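Local coordinates for designed protein (PDB 6IEV), which is a designed protein of the thioredoxin family, probably a stable scaffold whose partly buried hydrophobic side chains influence its stability at high temperature, at residues P20-R32 / T72-W86. Residues are numbered along the deposited sequence; the frame is centred on the assembly and turned at random.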
loop_
_atom_site.group_PDB
_atom_site.type_symbol
_atom_site.label_atom_id
_atom_site.label_comp_id
_atom_site.label_asym_id
_atom_site.label_seq_id
_atom_site.Cartn_x
_atom_site.Cartn_y
_atom_site.Cartn_z
ATOM N N PRO A 20 -3.154 -4.277 -16.818
ATOM C CA PRO A 20 -1.721 -4.490 -17.050
ATOM C C PRO A 20 -1.002 -3.176 -16.814
ATOM O O PRO A 20 -1.251 -2.196 -17.521
ATOM C CB PRO A 20 -1.649 -4.934 -18.519
ATOM C CG PRO A 20 -2.954 -5.600 -18.777
ATOM C CD PRO A 20 -3.981 -4.930 -17.853
ATOM N N SER A 21 -0.155 -3.123 -15.797
ATOM C CA SER A 21 0.449 -1.854 -15.450
ATOM C C SER A 21 1.956 -2.011 -15.385
ATOM O O SER A 21 2.454 -3.105 -15.093
ATOM C CB SER A 21 -0.071 -1.357 -14.088
ATOM O OG SER A 21 -1.472 -1.162 -14.112
ATOM N N PRO A 22 2.714 -0.963 -15.744
ATOM C CA PRO A 22 2.199 0.214 -16.459
ATOM C C PRO A 22 1.720 -0.160 -17.862
ATOM O O PRO A 22 2.247 -1.109 -18.451
ATOM C CB PRO A 22 3.408 1.137 -16.547
ATOM C CG PRO A 22 4.581 0.228 -16.442
ATOM C CD PRO A 22 4.171 -0.901 -15.547
ATOM N N HIS A 23 0.686 0.507 -18.360
ATOM C CA HIS A 23 0.222 0.241 -19.712
ATOM C C HIS A 23 1.208 0.865 -20.715
ATOM O O HIS A 23 1.553 2.047 -20.603
ATOM C CB HIS A 23 -1.193 0.784 -19.906
ATOM C CG HIS A 23 -1.652 0.736 -21.332
ATOM N ND1 HIS A 23 -1.717 -0.436 -22.051
ATOM C CD2 HIS A 23 -2.036 1.718 -22.179
ATOM C CE1 HIS A 23 -2.115 -0.177 -23.285
ATOM N NE2 HIS A 23 -2.323 1.123 -23.387
ATOM N N VAL A 24 1.702 0.075 -21.662
ATOM C CA VAL A 24 2.662 0.604 -22.634
ATOM C C VAL A 24 1.933 1.412 -23.716
ATOM O O VAL A 24 1.046 0.898 -24.406
ATOM C CB VAL A 24 3.503 -0.522 -23.239
ATOM C CG1 VAL A 24 4.259 -0.012 -24.472
ATOM C CG2 VAL A 24 4.493 -1.033 -22.199
ATOM N N ILE A 25 2.336 2.673 -23.879
ATOM C CA ILE A 25 1.671 3.623 -24.773
ATOM C C ILE A 25 2.293 3.562 -26.162
ATOM O O ILE A 25 3.522 3.544 -26.310
ATOM C CB ILE A 25 1.751 5.050 -24.207
ATOM C CG1 ILE A 25 0.751 5.206 -23.065
ATOM C CG2 ILE A 25 1.531 6.088 -25.313
ATOM C CD1 ILE A 25 -0.703 5.047 -23.494
ATOM N N MET A 26 1.450 3.527 -27.190
ATOM C CA MET A 26 1.958 3.468 -28.556
ATOM C C MET A 26 2.052 4.808 -29.279
ATOM O O MET A 26 2.826 4.909 -30.229
ATOM C CB MET A 26 1.105 2.519 -29.383
ATOM C CG MET A 26 1.596 1.107 -29.311
ATOM S SD MET A 26 0.441 0.099 -30.200
ATOM C CE MET A 26 -1.105 0.802 -29.621
ATOM N N SER A 27 1.296 5.835 -28.888
ATOM C CA SER A 27 1.224 7.058 -29.687
ATOM C C SER A 27 0.805 8.220 -28.806
ATOM O O SER A 27 0.193 8.039 -27.742
ATOM C CB SER A 27 0.209 6.937 -30.832
ATOM O OG SER A 27 -1.120 6.804 -30.300
ATOM N N LEU A 28 1.085 9.426 -29.305
ATOM C CA LEU A 28 0.646 10.634 -28.616
ATOM C C LEU A 28 -0.874 10.689 -28.516
ATOM O O LEU A 28 -1.422 10.991 -27.447
ATOM C CB LEU A 28 1.208 11.865 -29.331
ATOM C CG LEU A 28 0.931 13.206 -28.659
ATOM C CD1 LEU A 28 1.419 13.198 -27.220
ATOM C CD2 LEU A 28 1.581 14.314 -29.429
ATOM N N GLU A 29 -1.570 10.283 -29.579
ATOM C CA GLU A 29 -3.025 10.306 -29.544
ATOM C C GLU A 29 -3.569 9.370 -28.466
ATOM O O GLU A 29 -4.489 9.733 -27.726
ATOM C CB GLU A 29 -3.601 9.915 -30.906
ATOM C CG GLU A 29 -5.119 9.936 -30.929
ATOM C CD GLU A 29 -5.677 11.311 -30.564
ATOM O OE1 GLU A 29 -5.047 12.327 -30.952
ATOM O OE2 GLU A 29 -6.725 11.373 -29.874
ATOM N N GLU A 30 -2.999 8.175 -28.334
ATOM C CA GLU A 30 -3.432 7.306 -27.249
ATOM C C GLU A 30 -3.119 7.934 -25.899
ATOM O O GLU A 30 -3.940 7.891 -24.983
ATOM C CB GLU A 30 -2.776 5.932 -27.359
ATOM C CG GLU A 30 -3.189 5.000 -26.224
ATOM C CD GLU A 30 -2.403 3.690 -26.226
ATOM O OE1 GLU A 30 -2.821 2.743 -25.544
ATOM O OE2 GLU A 30 -1.354 3.609 -26.899
ATOM N N LEU A 31 -1.942 8.545 -25.765
ATOM C CA LEU A 31 -1.545 9.106 -24.478
ATOM C C LEU A 31 -2.438 10.278 -24.075
ATOM O O LEU A 31 -2.787 10.421 -22.900
ATOM C CB LEU A 31 -0.075 9.534 -24.533
ATOM C CG LEU A 31 0.529 10.173 -23.280
ATOM C CD1 LEU A 31 0.149 9.387 -22.026
ATOM C CD2 LEU A 31 2.030 10.251 -23.412
ATOM N N ARG A 32 -2.811 11.133 -25.032
ATOM C CA ARG A 32 -3.649 12.283 -24.699
ATOM C C ARG A 32 -5.060 11.868 -24.310
ATOM O O ARG A 32 -5.645 12.451 -23.393
ATOM C CB ARG A 32 -3.694 13.260 -25.871
ATOM C CG ARG A 32 -2.379 13.961 -26.125
ATOM C CD ARG A 32 -2.508 14.973 -27.258
ATOM N NE ARG A 32 -3.365 16.108 -26.921
ATOM C CZ ARG A 32 -3.657 17.095 -27.765
ATOM N NH1 ARG A 32 -3.159 17.097 -29.003
ATOM N NH2 ARG A 32 -4.444 18.086 -27.366
ATOM N N THR A 72 -1.052 4.153 -14.418
ATOM C CA THR A 72 0.360 4.287 -14.714
ATOM C C THR A 72 0.597 3.932 -16.173
ATOM O O THR A 72 -0.008 2.990 -16.697
ATOM C CB THR A 72 1.216 3.402 -13.777
ATOM O OG1 THR A 72 0.913 2.010 -13.975
ATOM C CG2 THR A 72 0.960 3.773 -12.303
ATOM N N TYR A 73 1.514 4.666 -16.808
ATOM C CA TYR A 73 1.796 4.513 -18.229
ATOM C C TYR A 73 3.298 4.575 -18.461
ATOM O O TYR A 73 4.041 5.196 -17.692
ATOM C CB TYR A 73 1.086 5.592 -19.070
ATOM C CG TYR A 73 -0.429 5.600 -18.885
ATOM C CD1 TYR A 73 -1.245 4.727 -19.612
ATOM C CD2 TYR A 73 -1.038 6.470 -17.978
ATOM C CE1 TYR A 73 -2.619 4.726 -19.456
ATOM C CE2 TYR A 73 -2.421 6.471 -17.804
ATOM C CZ TYR A 73 -3.202 5.601 -18.548
ATOM O OH TYR A 73 -4.567 5.609 -18.399
ATOM N N SER A 74 3.720 3.924 -19.541
ATOM C CA SER A 74 5.110 3.850 -19.962
ATOM C C SER A 74 5.230 4.331 -21.408
ATOM O O SER A 74 4.513 3.848 -22.291
ATOM C CB SER A 74 5.604 2.398 -19.867
ATOM O OG SER A 74 7.011 2.351 -19.979
ATOM N N VAL A 75 6.174 5.229 -21.673
ATOM C CA VAL A 75 6.361 5.743 -23.021
ATOM C C VAL A 75 7.821 5.569 -23.409
ATOM O O VAL A 75 8.705 6.183 -22.803
ATOM C CB VAL A 75 5.936 7.212 -23.134
ATOM C CG1 VAL A 75 6.332 7.757 -24.529
ATOM C CG2 VAL A 75 4.436 7.332 -22.869
ATOM N N ASP A 76 8.080 4.744 -24.413
ATOM C CA ASP A 76 9.447 4.594 -24.900
ATOM C C ASP A 76 9.760 5.760 -25.840
ATOM O O ASP A 76 9.275 5.789 -26.973
ATOM C CB ASP A 76 9.603 3.241 -25.590
ATOM C CG ASP A 76 10.935 3.102 -26.358
ATOM O OD1 ASP A 76 11.816 3.995 -26.292
ATOM O OD2 ASP A 76 11.079 2.089 -27.073
ATOM N N THR A 77 10.602 6.700 -25.391
ATOM C CA THR A 77 10.863 7.887 -26.200
ATOM C C THR A 77 11.596 7.570 -27.496
ATOM O O THR A 77 11.530 8.379 -28.427
ATOM C CB THR A 77 11.677 8.948 -25.445
ATOM O OG1 THR A 77 12.987 8.448 -25.167
ATOM C CG2 THR A 77 10.985 9.341 -24.170
ATOM N N SER A 78 12.304 6.438 -27.581
ATOM C CA SER A 78 13.065 6.172 -28.801
ATOM C C SER A 78 12.154 5.813 -29.965
ATOM O O SER A 78 12.587 5.906 -31.116
ATOM C CB SER A 78 14.091 5.055 -28.587
ATOM O OG SER A 78 13.475 3.787 -28.704
ATOM N N THR A 79 10.938 5.335 -29.690
ATOM C CA THR A 79 9.927 5.092 -30.716
ATOM C C THR A 79 8.746 6.062 -30.657
ATOM O O THR A 79 7.813 5.927 -31.451
ATOM C CB THR A 79 9.418 3.649 -30.615
ATOM O OG1 THR A 79 9.016 3.370 -29.262
ATOM C CG2 THR A 79 10.511 2.679 -31.023
ATOM N N ASN A 80 8.748 7.018 -29.725
ATOM C CA ASN A 80 7.673 8.002 -29.580
ATOM C C ASN A 80 8.244 9.419 -29.467
ATOM O O ASN A 80 8.098 10.078 -28.439
ATOM C CB ASN A 80 6.840 7.686 -28.339
ATOM C CG ASN A 80 5.639 6.833 -28.642
ATOM O OD1 ASN A 80 4.573 7.351 -28.964
ATOM N ND2 ASN A 80 5.791 5.511 -28.516
ATOM N N PRO A 81 8.881 9.928 -30.520
ATOM C CA PRO A 81 9.422 11.300 -30.407
ATOM C C PRO A 81 8.347 12.379 -30.256
ATOM O O PRO A 81 8.559 13.356 -29.526
ATOM C CB PRO A 81 10.229 11.458 -31.705
ATOM C CG PRO A 81 9.618 10.514 -32.678
ATOM C CD PRO A 81 9.105 9.332 -31.845
ATOM N N GLU A 82 7.179 12.207 -30.862
ATOM C CA GLU A 82 6.116 13.198 -30.703
ATOM C C GLU A 82 5.644 13.295 -29.239
ATOM O O GLU A 82 5.359 14.394 -28.739
ATOM C CB GLU A 82 5.058 12.834 -31.736
ATOM C CG GLU A 82 6.006 12.606 -32.945
ATOM C CD GLU A 82 5.505 11.526 -33.913
ATOM O OE1 GLU A 82 5.672 10.350 -33.520
ATOM O OE2 GLU A 82 5.239 11.826 -35.081
ATOM N N ALA A 83 5.555 12.163 -28.526
ATOM C CA ALA A 83 5.181 12.253 -27.112
ATOM C C ALA A 83 6.302 12.884 -26.291
ATOM O O ALA A 83 6.043 13.700 -25.400
ATOM C CB ALA A 83 4.828 10.874 -26.540
ATOM N N ARG A 84 7.560 12.551 -26.602
ATOM C CA ARG A 84 8.687 13.206 -25.936
ATOM C C ARG A 84 8.648 14.720 -26.127
ATOM O O ARG A 84 8.883 15.485 -25.183
ATOM C CB ARG A 84 10.022 12.653 -26.445
ATOM C CG ARG A 84 11.190 12.994 -25.522
ATOM C CD ARG A 84 12.481 13.131 -26.272
ATOM N NE ARG A 84 12.384 14.162 -27.306
ATOM C CZ ARG A 84 12.446 15.470 -27.071
ATOM N NH1 ARG A 84 12.603 15.911 -25.829
ATOM N NH2 ARG A 84 12.354 16.338 -28.074
ATOM N N GLU A 85 8.405 15.170 -27.358
ATOM C CA GLU A 85 8.350 16.604 -27.630
ATOM C C GLU A 85 7.167 17.256 -26.921
ATOM O O GLU A 85 7.311 18.322 -26.312
ATOM C CB GLU A 85 8.269 16.844 -29.147
ATOM C CG GLU A 85 9.579 16.634 -29.915
ATOM C CD GLU A 85 9.372 16.504 -31.436
ATOM O OE1 GLU A 85 8.276 16.852 -31.930
ATOM O OE2 GLU A 85 10.306 16.049 -32.138
ATOM N N TRP A 86 5.993 16.621 -26.986
ATOM C CA TRP A 86 4.768 17.232 -26.485
ATOM C C TRP A 86 4.853 17.536 -24.998
ATOM O O TRP A 86 4.346 18.560 -24.537
ATOM C CB TRP A 86 3.579 16.305 -26.744
ATOM C CG TRP A 86 2.281 16.894 -26.298
ATOM C CD1 TRP A 86 1.741 16.870 -25.033
ATOM C CD2 TRP A 86 1.359 17.612 -27.112
ATOM N NE1 TRP A 86 0.536 17.528 -25.023
ATOM C CE2 TRP A 86 0.281 17.993 -26.288
ATOM C CE3 TRP A 86 1.338 17.968 -28.463
ATOM C CZ2 TRP A 86 -0.809 18.705 -26.776
ATOM C CZ3 TRP A 86 0.262 18.671 -28.942
ATOM C CH2 TRP A 86 -0.800 19.030 -28.103
HETATM O O HOH W 1 -2.473 1.570 -14.107
HETATM O O HOH W 2 6.013 3.042 -25.346
#
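Ile25 is wedged against Tyr73 and Val75 where the packing is tight. With CG1 beside the backbone N (chi1 -76°), its CD1 lies 3.9 Å from CD1 of the Tyr73 ring, while CB meets Val75 CG2 at 3.8 Å. That same Val75 methyl takes Leu31 CD2 from the helix side, also at 3.8 Å, and Ala83 CB adds a looser touch on Leu31. Backbone bonds hold the strands in parallel register: His23 N to Thr72 O, Ser74 N to His23 O, and Ile25 N to Ser74 O, the last nearly straight at 171°. This is the edge of the thioredoxin-fold sheet: short strand 23-24 runs alongside strand 70-76, whose other side bonds to strand 40-46, and helix 28-35 follows after a three-residue link, with Ser27 OG capping it through Glu30 N. Within 20-32 the Glu30 carboxylate bridges back: OE1 accepts a hydrogen bond from His23 NE2, 2.7 Å away in the imidazole plane, and OE2 accepts one from Met26 N. Away from buried Ile25, Leu31 and Val75, the far end of the contact faces solvent. Leu28, its CG anti to the backbone N, sets CD1 near Ala83 CA and CD2 3.8 Å from Trp86 CE3. Beyond it CZ2 of Trp86 lies over the centre of the Arg32 guanidinium, 3.4 Å from Arg32 CZ, with the planes 29° apart, while Arg32 CD sits over one face of the indole near its rim.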